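Local coordinates for protein glycosyl hydrolase (Rhizobium leguminosarum bv. trifolii, PDB 5NDX) that probably hydrolyses O-glycosidic bonds as a family 39 glycoside hydrolase, being a bacterial orthologue of human alpha-L-iduronidase, at residues A[139-144]-A[175-180]; A[215-220]-A[257-262]; A[438-443]-A[497-502]; A[562-567]-A[607-612]. The protein carries 2 engineered substitutions. One frame throughout, in Å; residues are numbered along the deposited sequence.

Overall arrangement
The four contacts follow one another along the chain, each closing before the next opens. Interactions 1 and 2 lie in the eight-stranded parallel sheet of the TIM barrel, their centres about 12 Å apart; strands 179-184 and 216-219 are neighbours in it, so the contacts touch, and both face the same bound 8U8. Interaction 3 sits at one edge of the nine-stranded mixed sheet, its centre about 43 Å from that of interaction 1. Interaction 4 belongs to the small antiparallel sheet near the C-terminus, yet its centre is about 11 Å from that of interaction 3, and Ala-609 packs on Ala-439 and Cys-441. The first pair shapes a ligand pocket, while the second joins two beta domains.

Interaction 1: residues A[139-144]-A[175-180]; sequences WYFETT and PSLPMG. With 8U8 ((2~{R},3~{S},4~{S},5~{R},6~{S})-6-(4-methyl-2-oxidanylidene-chromen-7-yl)oxy-3,4,5-tris(oxidanyl)oxane-2-carboxylic acid), chain N.
Phe-141 and Met-179 pair in parallel where strand 140-142 runs beside strand 179-184, and here the contact is tight. Phe-141 N donates to Pro-178 O at 3.0 Å, and Thr-143 N to Gly-180 O at the same distance of 3.0 Å. Between these two, Gly-180 N makes a weaker bond to Phe-141 O, bent to 132°. Met-179 fills in beside the ladder: with CG anti to the backbone N (chi1 -179°) and a bend at the next torsion, its SD lies 4.0 Å from Phe-141 CB. Its CE then comes 3.4 Å from Thr-143 N, and the chain meets the threonine side chain at about a right angle. Tyr-163, Cys-166 and Val-167 close over Met-179 from helix 155-171, the helix of this beta-alpha-beta unit of the TIM barrel.

The other end, at Pro-178 and Tyr-140, is looser and partly exposed. Pro-178 CB touches Tyr-140 CD2 obliquely at 3.7 Å, and the tyrosine carries the bound 8U8: its ring lies flat against the coumarin, with C12 of 8U8 3.5 Å above the plane, over the centre of the Tyr-140 ring. Backbone hydrogen bonds and apolar filling therefore fix the strands, while the pocket side offers the coumarin an aromatic face; at this wall the grip probably rests on dispersion and shape, while Lys-54 and Arg-23 supply hydrogen bonds to 8U8.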
# COMPACT_ATOMS: atom_id res chain seq x y z
N TRP A 139 -11.73 -10.66 -5.68
CA TRP A 139 -11.91 -9.22 -5.75
C TRP A 139 -12.95 -8.80 -4.73
O TRP A 139 -13.61 -9.66 -4.15
CB TRP A 139 -12.33 -8.77 -7.10
CG TRP A 139 -11.37 -9.06 -8.21
CD1 TRP A 139 -10.20 -9.72 -8.13
CD2 TRP A 139 -11.57 -8.74 -9.58
NE1 TRP A 139 -9.63 -9.82 -9.39
CE2 TRP A 139 -10.45 -9.21 -10.29
CE3 TRP A 139 -12.56 -8.02 -10.28
CZ2 TRP A 139 -10.31 -9.03 -11.66
CZ3 TRP A 139 -12.41 -7.84 -11.65
CH2 TRP A 139 -11.31 -8.34 -12.32
N TYR A 140 -13.02 -7.49 -4.44
CA TYR A 140 -14.13 -6.90 -3.68
C TYR A 140 -14.75 -5.83 -4.55
O TYR A 140 -14.04 -5.13 -5.23
CB TYR A 140 -13.69 -6.33 -2.32
CG TYR A 140 -13.19 -7.41 -1.41
CD1 TYR A 140 -11.88 -7.85 -1.49
CD2 TYR A 140 -14.03 -8.04 -0.50
CE1 TYR A 140 -11.43 -8.91 -0.70
CE2 TYR A 140 -13.58 -9.08 0.33
CZ TYR A 140 -12.30 -9.54 0.21
OH TYR A 140 -11.85 -10.60 1.04
N PHE A 141 -16.08 -5.75 -4.54
CA PHE A 141 -16.82 -4.75 -5.28
C PHE A 141 -17.43 -3.79 -4.29
O PHE A 141 -17.87 -4.21 -3.23
CB PHE A 141 -17.92 -5.38 -6.12
CG PHE A 141 -17.39 -6.22 -7.22
CD1 PHE A 141 -17.08 -5.64 -8.44
CD2 PHE A 141 -17.08 -7.55 -6.99
CE1 PHE A 141 -16.53 -6.41 -9.47
CE2 PHE A 141 -16.50 -8.32 -7.99
CZ PHE A 141 -16.24 -7.74 -9.23
N GLU A 142 -17.44 -2.52 -4.67
CA GLU A 142 -17.90 -1.44 -3.81
C GLU A 142 -18.80 -0.49 -4.55
O GLU A 142 -18.65 -0.29 -5.76
CB GLU A 142 -16.70 -0.59 -3.31
CG GLU A 142 -17.01 0.10 -2.01
CD GLU A 142 -15.88 0.98 -1.51
OE1 GLU A 142 -15.03 1.35 -2.31
OE2 GLU A 142 -15.88 1.33 -0.32
N THR A 143 -19.67 0.15 -3.81
CA THR A 143 -20.41 1.30 -4.34
C THR A 143 -19.48 2.44 -4.74
O THR A 143 -18.34 2.59 -4.25
CB THR A 143 -21.30 1.98 -3.31
OG1 THR A 143 -20.45 2.38 -2.21
CG2 THR A 143 -22.40 1.09 -2.86
N THR A 144 -20.06 3.27 -5.59
CA THR A 144 -19.47 4.44 -6.18
C THR A 144 -19.11 5.32 -5.05
O THR A 144 -19.85 5.45 -4.05
CB THR A 144 -20.48 5.17 -7.17
OG1 THR A 144 -19.78 5.90 -8.19
CG2 THR A 144 -21.44 6.10 -6.42
N PRO A 175 -23.47 -14.79 -6.59
CA PRO A 175 -23.77 -14.06 -5.36
C PRO A 175 -22.69 -14.07 -4.29
O PRO A 175 -22.79 -13.33 -3.31
CB PRO A 175 -25.03 -14.78 -4.81
CG PRO A 175 -25.60 -15.49 -5.99
CD PRO A 175 -24.37 -15.95 -6.73
N SER A 176 -21.67 -14.91 -4.46
CA SER A 176 -20.55 -14.87 -3.56
C SER A 176 -19.50 -13.77 -3.94
O SER A 176 -18.49 -13.65 -3.28
CB SER A 176 -19.92 -16.27 -3.50
OG SER A 176 -19.28 -16.52 -4.73
N LEU A 177 -19.72 -12.97 -4.99
CA LEU A 177 -18.83 -11.84 -5.26
C LEU A 177 -19.14 -10.77 -4.19
O LEU A 177 -20.29 -10.27 -4.12
CB LEU A 177 -19.04 -11.25 -6.66
CG LEU A 177 -18.69 -12.26 -7.75
CD1 LEU A 177 -19.18 -11.77 -9.11
CD2 LEU A 177 -17.21 -12.62 -7.79
N PRO A 178 -18.15 -10.43 -3.35
CA PRO A 178 -18.53 -9.53 -2.24
C PRO A 178 -18.91 -8.10 -2.68
O PRO A 178 -18.33 -7.57 -3.63
CB PRO A 178 -17.29 -9.52 -1.36
CG PRO A 178 -16.53 -10.74 -1.73
CD PRO A 178 -16.76 -10.91 -3.19
N MET A 179 -19.95 -7.56 -2.07
CA MET A 179 -20.45 -6.24 -2.37
C MET A 179 -20.57 -5.47 -1.07
O MET A 179 -21.00 -6.01 -0.05
CB MET A 179 -21.82 -6.29 -3.00
CG MET A 179 -22.36 -4.90 -3.35
SD MET A 179 -21.35 -4.06 -4.60
CE MET A 179 -21.91 -2.36 -4.46
N GLY A 180 -20.22 -4.20 -1.12
CA GLY A 180 -20.33 -3.36 0.06
C GLY A 180 -20.30 -1.90 -0.26
O GLY A 180 -20.25 -1.51 -1.43
C15 8U8 N . -13.29 -4.65 1.13
C13 8U8 N . -13.07 -5.76 1.96
C14 8U8 N . -14.12 -6.34 2.65
C16 8U8 N . -13.91 -7.49 3.40
O9 8U8 N . -14.84 -7.95 4.05
O8 8U8 N . -12.66 -8.01 3.53
C11 8U8 N . -11.64 -7.49 2.83
C10 8U8 N . -10.44 -8.15 2.95
C12 8U8 N . -11.81 -6.36 2.04
C7 8U8 N . -10.69 -5.90 1.33
C8 8U8 N . -9.48 -6.56 1.46
C9 8U8 N . -9.33 -7.69 2.26
O2 8U8 N . -8.11 -8.32 2.34
C5 8U8 N . -8.06 -9.70 2.77
O1 8U8 N . -7.98 -9.56 4.19
C1 8U8 N . -7.77 -10.74 4.99
C6 8U8 N . -8.97 -11.74 4.88
O7 8U8 N . -10.10 -11.30 4.58
O6 8U8 N . -8.72 -12.94 5.04
C2 8U8 N . -6.46 -11.36 4.50
O5 8U8 N . -6.10 -12.56 5.24
C3 8U8 N . -6.56 -11.66 2.98
O4 8U8 N . -5.31 -12.14 2.56
C4 8U8 N . -6.85 -10.38 2.21
O3 8U8 N . -7.06 -10.64 0.82

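Interaction 2: residues A[215-220]-A[257-262]; sequences DYISIH and AGLPIV. With 8U8 ((2~{R},3~{S},4~{S},5~{R},6~{S})-6-(4-methyl-2-oxidanylidene-chromen-7-yl)oxy-3,4,5-tris(oxidanyl)oxane-2-carboxylic acid), chain N.
Ile-217 O receives the N-H of Val-262 at 2.8 Å, and the CA-H of Ile-261 also points at this oxygen. On one side of this bond Ile-217 N donates to Pro-260 O at 2.9 Å, almost straight at 168°; on the other, Ile-219 N donates to Val-262 O at 3.0 Å. The oxygen of Val-262 is met a second time, by the CA-H of Ser-218.

These bonds tie strand 216-219 to strand 261-263, the sixth and seventh strands of the TIM barrel, with helix 235-252 between them in the chain. On the helix-covered face Ile-217 CD1 meets Leu-259 CD1 at 4.1 Å, the two chains crossing at about a right angle, while Ile-261 CD1 tucks under Ile-217 CB. Leu-249 of helix 235-252 and Met-196 of helix 190-200 pack onto Ile-217.

Tyr-216 faces the pocket. Its CG stands between the backbone N and the carbonyl carbon (chi1 66°), which turns a ring face to 8U8, and the coumarin methyl C15 of 8U8 sits 3.9 Å above the centre of the Tyr-216 ring. Tyr-216 OH is anchored on Phe-141 O, and Ser-218 OG on Glu-142 OE2, both on strand 140-142. Val-262 adds a methyl, CG2, 3.8 Å from C14 of 8U8. Pro-260 CB comes within 3.3 Å of the lactone carbonyl oxygen O9 of 8U8.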
# COMPACT_ATOMS: atom_id res chain seq x y z
N ASP A 215 -22.07 -7.16 2.29
CA ASP A 215 -21.05 -8.03 2.85
C ASP A 215 -20.06 -7.28 3.71
O ASP A 215 -19.36 -7.90 4.48
CB ASP A 215 -20.34 -8.74 1.73
CG ASP A 215 -21.28 -9.64 0.92
OD1 ASP A 215 -21.94 -10.47 1.55
OD2 ASP A 215 -21.41 -9.50 -0.31
N TYR A 216 -20.00 -5.95 3.59
CA TYR A 216 -19.09 -5.14 4.44
C TYR A 216 -19.56 -3.70 4.41
O TYR A 216 -20.19 -3.26 3.44
CB TYR A 216 -17.60 -5.30 4.01
CG TYR A 216 -17.34 -4.73 2.65
CD1 TYR A 216 -17.07 -3.39 2.48
CD2 TYR A 216 -17.44 -5.53 1.50
CE1 TYR A 216 -16.87 -2.84 1.21
CE2 TYR A 216 -17.25 -4.99 0.24
CZ TYR A 216 -16.95 -3.63 0.10
OH TYR A 216 -16.77 -3.04 -1.15
N ILE A 217 -19.20 -2.95 5.44
CA ILE A 217 -19.51 -1.55 5.53
C ILE A 217 -18.24 -0.73 5.35
O ILE A 217 -17.27 -0.90 6.09
CB ILE A 217 -20.18 -1.26 6.89
CG1 ILE A 217 -21.52 -2.01 6.96
CG2 ILE A 217 -20.43 0.23 7.04
CD1 ILE A 217 -22.03 -2.19 8.36
N SER A 218 -18.25 0.20 4.39
CA SER A 218 -17.08 1.01 4.12
C SER A 218 -17.35 2.49 4.29
O SER A 218 -18.39 3.00 3.84
CB SER A 218 -16.52 0.73 2.72
OG SER A 218 -17.46 1.03 1.74
N ILE A 219 -16.39 3.17 4.91
CA ILE A 219 -16.35 4.61 5.04
C ILE A 219 -14.94 5.13 4.79
O ILE A 219 -14.00 4.32 4.81
CB ILE A 219 -16.77 5.03 6.47
CG1 ILE A 219 -15.90 4.38 7.53
CG2 ILE A 219 -18.23 4.64 6.72
CD1 ILE A 219 -16.27 4.82 8.93
N HIS A 220 -14.78 6.44 4.54
CA HIS A 220 -13.47 7.08 4.61
C HIS A 220 -13.41 7.92 5.89
O HIS A 220 -14.29 8.74 6.15
CB HIS A 220 -13.12 8.16 3.56
CG HIS A 220 -13.70 8.00 2.23
ND1 HIS A 220 -13.97 6.77 1.67
CD2 HIS A 220 -14.00 8.92 1.29
CE1 HIS A 220 -14.40 6.93 0.44
NE2 HIS A 220 -14.48 8.23 0.21
N ALA A 257 -24.19 -4.72 12.60
CA ALA A 257 -23.10 -4.16 13.40
C ALA A 257 -21.84 -5.03 13.48
O ALA A 257 -20.76 -4.50 13.70
CB ALA A 257 -23.57 -3.80 14.82
N GLY A 258 -22.01 -6.34 13.32
CA GLY A 258 -20.93 -7.32 13.28
C GLY A 258 -20.29 -7.55 11.90
O GLY A 258 -19.33 -8.32 11.82
N LEU A 259 -20.77 -6.86 10.86
CA LEU A 259 -20.18 -7.00 9.53
C LEU A 259 -18.73 -6.46 9.46
O LEU A 259 -18.31 -5.63 10.27
CB LEU A 259 -21.02 -6.27 8.47
CG LEU A 259 -22.35 -6.92 8.05
CD1 LEU A 259 -23.13 -5.99 7.11
CD2 LEU A 259 -22.14 -8.28 7.39
N PRO A 260 -17.96 -6.95 8.49
CA PRO A 260 -16.64 -6.38 8.26
C PRO A 260 -16.71 -4.86 8.04
O PRO A 260 -17.59 -4.38 7.33
CB PRO A 260 -16.13 -7.15 7.03
CG PRO A 260 -16.84 -8.50 7.09
CD PRO A 260 -18.20 -8.20 7.72
N ILE A 261 -15.86 -4.14 8.74
CA ILE A 261 -15.76 -2.66 8.63
C ILE A 261 -14.50 -2.32 7.87
O ILE A 261 -13.41 -2.88 8.16
CB ILE A 261 -15.66 -2.00 10.02
CG1 ILE A 261 -16.84 -2.41 10.90
CG2 ILE A 261 -15.63 -0.47 9.90
CD1 ILE A 261 -18.21 -2.04 10.34
N VAL A 262 -14.63 -1.42 6.90
CA VAL A 262 -13.53 -1.06 6.01
C VAL A 262 -13.40 0.47 6.01
O VAL A 262 -14.40 1.17 5.88
CB VAL A 262 -13.85 -1.58 4.62
CG1 VAL A 262 -12.88 -1.02 3.58
CG2 VAL A 262 -13.84 -3.11 4.65
C15 8U8 N . -13.29 -4.65 1.13
C13 8U8 N . -13.07 -5.76 1.96
C14 8U8 N . -14.12 -6.34 2.65
C16 8U8 N . -13.91 -7.49 3.40
O9 8U8 N . -14.84 -7.95 4.05
O8 8U8 N . -12.66 -8.01 3.53
C11 8U8 N . -11.64 -7.49 2.83
C10 8U8 N . -10.44 -8.15 2.95
C12 8U8 N . -11.81 -6.36 2.04
C7 8U8 N . -10.69 -5.90 1.33
C8 8U8 N . -9.48 -6.56 1.46
C9 8U8 N . -9.33 -7.69 2.26
O2 8U8 N . -8.11 -8.32 2.34
C5 8U8 N . -8.06 -9.70 2.77
O1 8U8 N . -7.98 -9.56 4.19
C1 8U8 N . -7.77 -10.74 4.99
C6 8U8 N . -8.97 -11.74 4.88
O7 8U8 N . -10.10 -11.30 4.58
O6 8U8 N . -8.72 -12.94 5.04
C2 8U8 N . -6.46 -11.36 4.50
O5 8U8 N . -6.10 -12.56 5.24
C3 8U8 N . -6.56 -11.66 2.98
O4 8U8 N . -5.31 -12.14 2.56
C4 8U8 N . -6.85 -10.38 2.21
O3 8U8 N . -7.06 -10.64 0.82

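Interaction 3: residues A[438-443]-A[497-502]; sequences HAICLL and PISVVA. Unlike the reference sequence in segment 438-443: Ile-440 (reference Leu).
His-438 and Val-501 form a hydrogen-bonded antiparallel pair that docks strand 493-503, an outermost strand of the nine-stranded mixed sheet, onto strand 436-445. Val-501 N donates to His-438 O at 2.7 Å and 174°, and His-438 N answers with a bond of 2.9 Å to Val-501 O. Two residues on, Ile-440, a leucine in the reference sequence, and Ser-499 repeat the pattern: Ile-440 N reaches Ser-499 O at 2.8 Å, whereas the return bond from Ser-499 N to Ile-440 O stretches to 3.2 Å.

Ile-440 O has a further donor. A water gives one hydrogen to Ile-440 O at 3.2 Å and the other to Pro-497 O at 2.8 Å, bridging the two segments where the direct pairing is interrupted, to resume between Leu-442 and Leu-495. The backbones of Ala-439 and Cys-441 are paired on the opposite edge, with Val-525 and Leu-523 of strand 518-526, and His-438 NE2 bonds to Val-434 O.

Ile-498 closes one face with two branches. CG1, anti to the carbonyl carbon (chi1 -69°), lies 3.8 Å from Cys-441 SG, while CG2 rests on Ala-439 CB and also touches the neighbouring Ala-609. A serine here would probably strip the branched apolar cover of Ile-498 from Cys-441 SG and Ala-439 CB and open a gap there. The other face carries His-438, Ile-440, Ser-499 and Val-501, and there Ile-440 CD1 meets Val-501 CG2 at 3.8 Å.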
# COMPACT_ATOMS: atom_id res chain seq x y z
N HIS A 438 20.30 -17.78 14.71
CA HIS A 438 19.35 -16.82 14.14
C HIS A 438 20.12 -15.66 13.60
O HIS A 438 21.20 -15.30 14.12
CB HIS A 438 18.41 -16.35 15.23
CG HIS A 438 17.46 -17.39 15.69
ND1 HIS A 438 16.17 -17.48 15.21
CD2 HIS A 438 17.62 -18.41 16.55
CE1 HIS A 438 15.56 -18.50 15.79
NE2 HIS A 438 16.42 -19.09 16.59
N ALA A 439 19.51 -15.01 12.63
CA ALA A 439 20.02 -13.77 12.06
C ALA A 439 19.09 -12.62 12.47
O ALA A 439 17.85 -12.77 12.50
CB ALA A 439 20.10 -13.87 10.56
N ILE A 440 19.71 -11.50 12.85
CA ILE A 440 19.00 -10.29 13.24
C ILE A 440 19.20 -9.25 12.13
O ILE A 440 20.34 -8.89 11.86
CB ILE A 440 19.53 -9.75 14.57
CG1 ILE A 440 19.45 -10.83 15.65
CG2 ILE A 440 18.74 -8.50 15.00
CD1 ILE A 440 20.21 -10.45 16.94
N CYS A 441 18.09 -8.82 11.50
CA CYS A 441 18.07 -7.81 10.45
C CYS A 441 17.32 -6.62 10.99
O CYS A 441 16.20 -6.78 11.49
CB CYS A 441 17.35 -8.29 9.16
SG CYS A 441 17.88 -9.95 8.68
N LEU A 442 17.95 -5.44 10.93
CA LEU A 442 17.36 -4.21 11.41
C LEU A 442 17.18 -3.24 10.25
O LEU A 442 18.16 -2.81 9.67
CB LEU A 442 18.25 -3.59 12.46
CG LEU A 442 18.68 -4.52 13.60
CD1 LEU A 442 19.81 -3.88 14.37
CD2 LEU A 442 17.52 -4.89 14.51
N LEU A 443 15.95 -2.96 9.89
CA LEU A 443 15.64 -2.01 8.83
C LEU A 443 15.10 -0.70 9.47
O LEU A 443 14.35 -0.76 10.44
CB LEU A 443 14.58 -2.59 7.93
CG LEU A 443 14.94 -3.87 7.22
CD1 LEU A 443 13.70 -4.56 6.72
CD2 LEU A 443 15.83 -3.52 6.04
N PRO A 497 24.80 -3.87 9.73
CA PRO A 497 24.94 -5.14 9.01
C PRO A 497 24.26 -6.26 9.77
O PRO A 497 24.16 -6.24 10.99
CB PRO A 497 26.46 -5.35 8.95
CG PRO A 497 27.00 -3.95 8.88
CD PRO A 497 26.10 -3.16 9.84
N ILE A 498 23.67 -7.17 9.03
CA ILE A 498 22.95 -8.29 9.63
C ILE A 498 23.92 -9.02 10.57
O ILE A 498 25.07 -9.24 10.24
CB ILE A 498 22.42 -9.25 8.51
CG1 ILE A 498 21.31 -8.55 7.71
CG2 ILE A 498 21.93 -10.58 9.08
CD1 ILE A 498 20.95 -9.29 6.42
N SER A 499 23.46 -9.35 11.76
CA SER A 499 24.28 -10.19 12.60
C SER A 499 23.69 -11.60 12.82
O SER A 499 22.48 -11.78 12.89
CB SER A 499 24.58 -9.48 13.90
OG SER A 499 23.49 -8.98 14.52
N VAL A 500 24.57 -12.58 12.87
CA VAL A 500 24.16 -13.94 13.11
C VAL A 500 24.56 -14.31 14.53
O VAL A 500 25.70 -14.10 14.97
CB VAL A 500 24.79 -14.89 12.04
CG1 VAL A 500 24.47 -16.34 12.30
CG2 VAL A 500 24.32 -14.50 10.65
N VAL A 501 23.62 -14.85 15.28
CA VAL A 501 23.85 -15.11 16.71
C VAL A 501 23.58 -16.62 16.94
O VAL A 501 22.56 -17.18 16.50
CB VAL A 501 22.87 -14.27 17.56
CG1 VAL A 501 22.97 -14.64 19.02
CG2 VAL A 501 23.19 -12.77 17.43
N ALA A 502 24.50 -17.26 17.63
CA ALA A 502 24.34 -18.67 18.02
C ALA A 502 23.55 -18.71 19.31
O ALA A 502 24.16 -18.77 20.37
CB ALA A 502 25.71 -19.32 18.21
O HOH W 1 22.09 -6.46 12.89

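Interaction 4: residues A[562-567]-A[607-612]; sequences SPAIFY and RDAFGR. Unlike the reference sequence in segment 607-612: Arg-607 (reference His). With SO4 (sulfate ion), chain G.
Phe-566 and Arg-607 are joined as a hydrogen-bonded antiparallel pair: Phe-566 N donates to Arg-607 O in a nearly straight bond (178°), and Arg-607 N to Phe-566 O at 2.7 Å. Arg-607, a histidine in the reference sequence, leaves the pair by its side chain. Its CB still lies 3.6 Å from Phe-566 O; CG and CD then carry the extended chain away from the 562-567 segment. NE has a long, weak ion pair with Asp-568. NH1 makes a weak bond to Gly-611 O and a firmer one of 2.8 Å to O2 of a sulfate, while Arg-607 NH2 reaches sulfate O3 at 2.6 Å. The ion, probably from the crystallisation liquor, sits at the guanidinium edge with its sulfur in plane.

The type I turn from Asp-608 to Gly-611 is clasped by the aspartate. Asp-608 OD1 accepts Arg-612 N from above the carboxylate plane at 2.9 Å, and OD2 offers its syn lone pair to Arg-612 NE at 2.8 Å in a salt bridge that NH2 joins. Arg-612 NH2 also pairs with Asp-527. A leucine in place of Asp-608 would probably leave Arg-612 with Asp-527 as its remaining charge partner of the two, and Arg-612 N without its acceptor, so that the turn closes less firmly.

A water takes the N-H of Ala-609 and donates to Ala-564 O at 2.8 Å, filling in where the ladder stops. This end of the two inner strands of the small four-stranded antiparallel sheet rests on the nine-stranded one: Ala-564 packs against strand 518-526, and Ala-609 against both 518-526 and 436-445.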
# COMPACT_ATOMS: atom_id res chain seq x y z
N SER A 562 9.69 -17.52 2.39
CA SER A 562 10.73 -17.25 3.40
C SER A 562 10.88 -15.77 3.81
O SER A 562 10.80 -14.87 2.98
CB SER A 562 12.05 -17.80 2.93
OG SER A 562 11.95 -19.19 2.88
N PRO A 563 11.05 -15.49 5.11
CA PRO A 563 11.26 -14.13 5.60
C PRO A 563 12.68 -13.68 5.41
O PRO A 563 13.57 -14.51 5.29
CB PRO A 563 10.98 -14.26 7.11
CG PRO A 563 11.43 -15.64 7.42
CD PRO A 563 11.00 -16.46 6.22
N ALA A 564 12.91 -12.37 5.43
CA ALA A 564 14.26 -11.79 5.44
C ALA A 564 15.12 -12.24 4.24
O ALA A 564 16.29 -12.59 4.38
CB ALA A 564 14.97 -12.11 6.74
N ILE A 565 14.49 -12.23 3.06
CA ILE A 565 15.15 -12.42 1.78
C ILE A 565 15.40 -11.09 1.08
O ILE A 565 14.49 -10.26 0.98
CB ILE A 565 14.31 -13.30 0.85
CG1 ILE A 565 14.01 -14.65 1.53
CG2 ILE A 565 15.07 -13.57 -0.45
CD1 ILE A 565 15.23 -15.51 1.93
N PHE A 566 16.63 -10.91 0.62
CA PHE A 566 17.08 -9.74 -0.10
C PHE A 566 17.57 -10.10 -1.50
O PHE A 566 18.17 -11.16 -1.69
CB PHE A 566 18.26 -9.15 0.68
CG PHE A 566 17.90 -8.75 2.07
CD1 PHE A 566 18.00 -9.65 3.10
CD2 PHE A 566 17.38 -7.49 2.31
CE1 PHE A 566 17.66 -9.28 4.38
CE2 PHE A 566 17.04 -7.12 3.60
CZ PHE A 566 17.17 -8.02 4.63
N TYR A 567 17.34 -9.23 -2.48
CA TYR A 567 17.70 -9.52 -3.88
C TYR A 567 18.84 -8.62 -4.33
O TYR A 567 18.95 -7.44 -3.90
CB TYR A 567 16.48 -9.40 -4.82
CG TYR A 567 15.36 -10.28 -4.40
CD1 TYR A 567 15.30 -11.63 -4.78
CD2 TYR A 567 14.39 -9.82 -3.53
CE1 TYR A 567 14.27 -12.46 -4.32
CE2 TYR A 567 13.36 -10.64 -3.08
CZ TYR A 567 13.29 -11.98 -3.49
OH TYR A 567 12.26 -12.77 -3.00
N ARG A 607 19.24 -13.67 -1.62
CA ARG A 607 20.19 -13.85 -0.52
C ARG A 607 19.43 -13.91 0.79
O ARG A 607 18.56 -13.08 1.03
CB ARG A 607 21.19 -12.72 -0.44
CG ARG A 607 22.36 -12.90 -1.38
CD ARG A 607 23.62 -12.20 -0.88
NE ARG A 607 24.58 -12.28 -1.97
CZ ARG A 607 25.41 -13.30 -2.19
NH1 ARG A 607 25.48 -14.32 -1.35
NH2 ARG A 607 26.21 -13.27 -3.26
N ASP A 608 19.71 -14.91 1.60
CA ASP A 608 19.08 -15.00 2.88
C ASP A 608 19.90 -14.20 3.88
O ASP A 608 20.99 -13.70 3.57
CB ASP A 608 18.84 -16.44 3.31
CG ASP A 608 20.11 -17.24 3.57
OD1 ASP A 608 21.20 -16.65 3.76
OD2 ASP A 608 19.99 -18.49 3.60
N ALA A 609 19.41 -14.13 5.10
CA ALA A 609 20.07 -13.31 6.11
C ALA A 609 21.38 -13.96 6.62
O ALA A 609 22.17 -13.30 7.28
CB ALA A 609 19.11 -13.01 7.25
N PHE A 610 21.64 -15.22 6.26
CA PHE A 610 22.90 -15.86 6.60
C PHE A 610 23.95 -15.67 5.50
O PHE A 610 24.96 -16.29 5.55
CB PHE A 610 22.65 -17.34 6.95
CG PHE A 610 21.67 -17.50 8.07
CD1 PHE A 610 20.32 -17.47 7.83
CD2 PHE A 610 22.11 -17.56 9.38
CE1 PHE A 610 19.41 -17.56 8.85
CE2 PHE A 610 21.20 -17.63 10.42
CZ PHE A 610 19.86 -17.62 10.15
N GLY A 611 23.70 -14.79 4.53
CA GLY A 611 24.60 -14.58 3.42
C GLY A 611 24.55 -15.62 2.28
O GLY A 611 25.31 -15.50 1.36
N ARG A 612 23.66 -16.61 2.31
CA ARG A 612 23.67 -17.60 1.25
C ARG A 612 22.88 -17.13 0.02
O ARG A 612 21.78 -16.64 0.14
CB ARG A 612 23.10 -18.93 1.74
CG ARG A 612 23.94 -19.53 2.87
CD ARG A 612 23.28 -20.77 3.46
NE ARG A 612 22.02 -20.39 4.14
CZ ARG A 612 21.56 -20.92 5.27
NH1 ARG A 612 22.21 -21.87 5.91
NH2 ARG A 612 20.39 -20.53 5.73
S SO4 G . 28.26 -15.95 -3.66
O1 SO4 G . 29.59 -16.29 -3.10
O2 SO4 G . 27.23 -16.08 -2.60
O3 SO4 G . 28.28 -14.55 -4.16
O4 SO4 G . 27.93 -16.86 -4.78
O HOH W 2 16.85 -15.00 5.69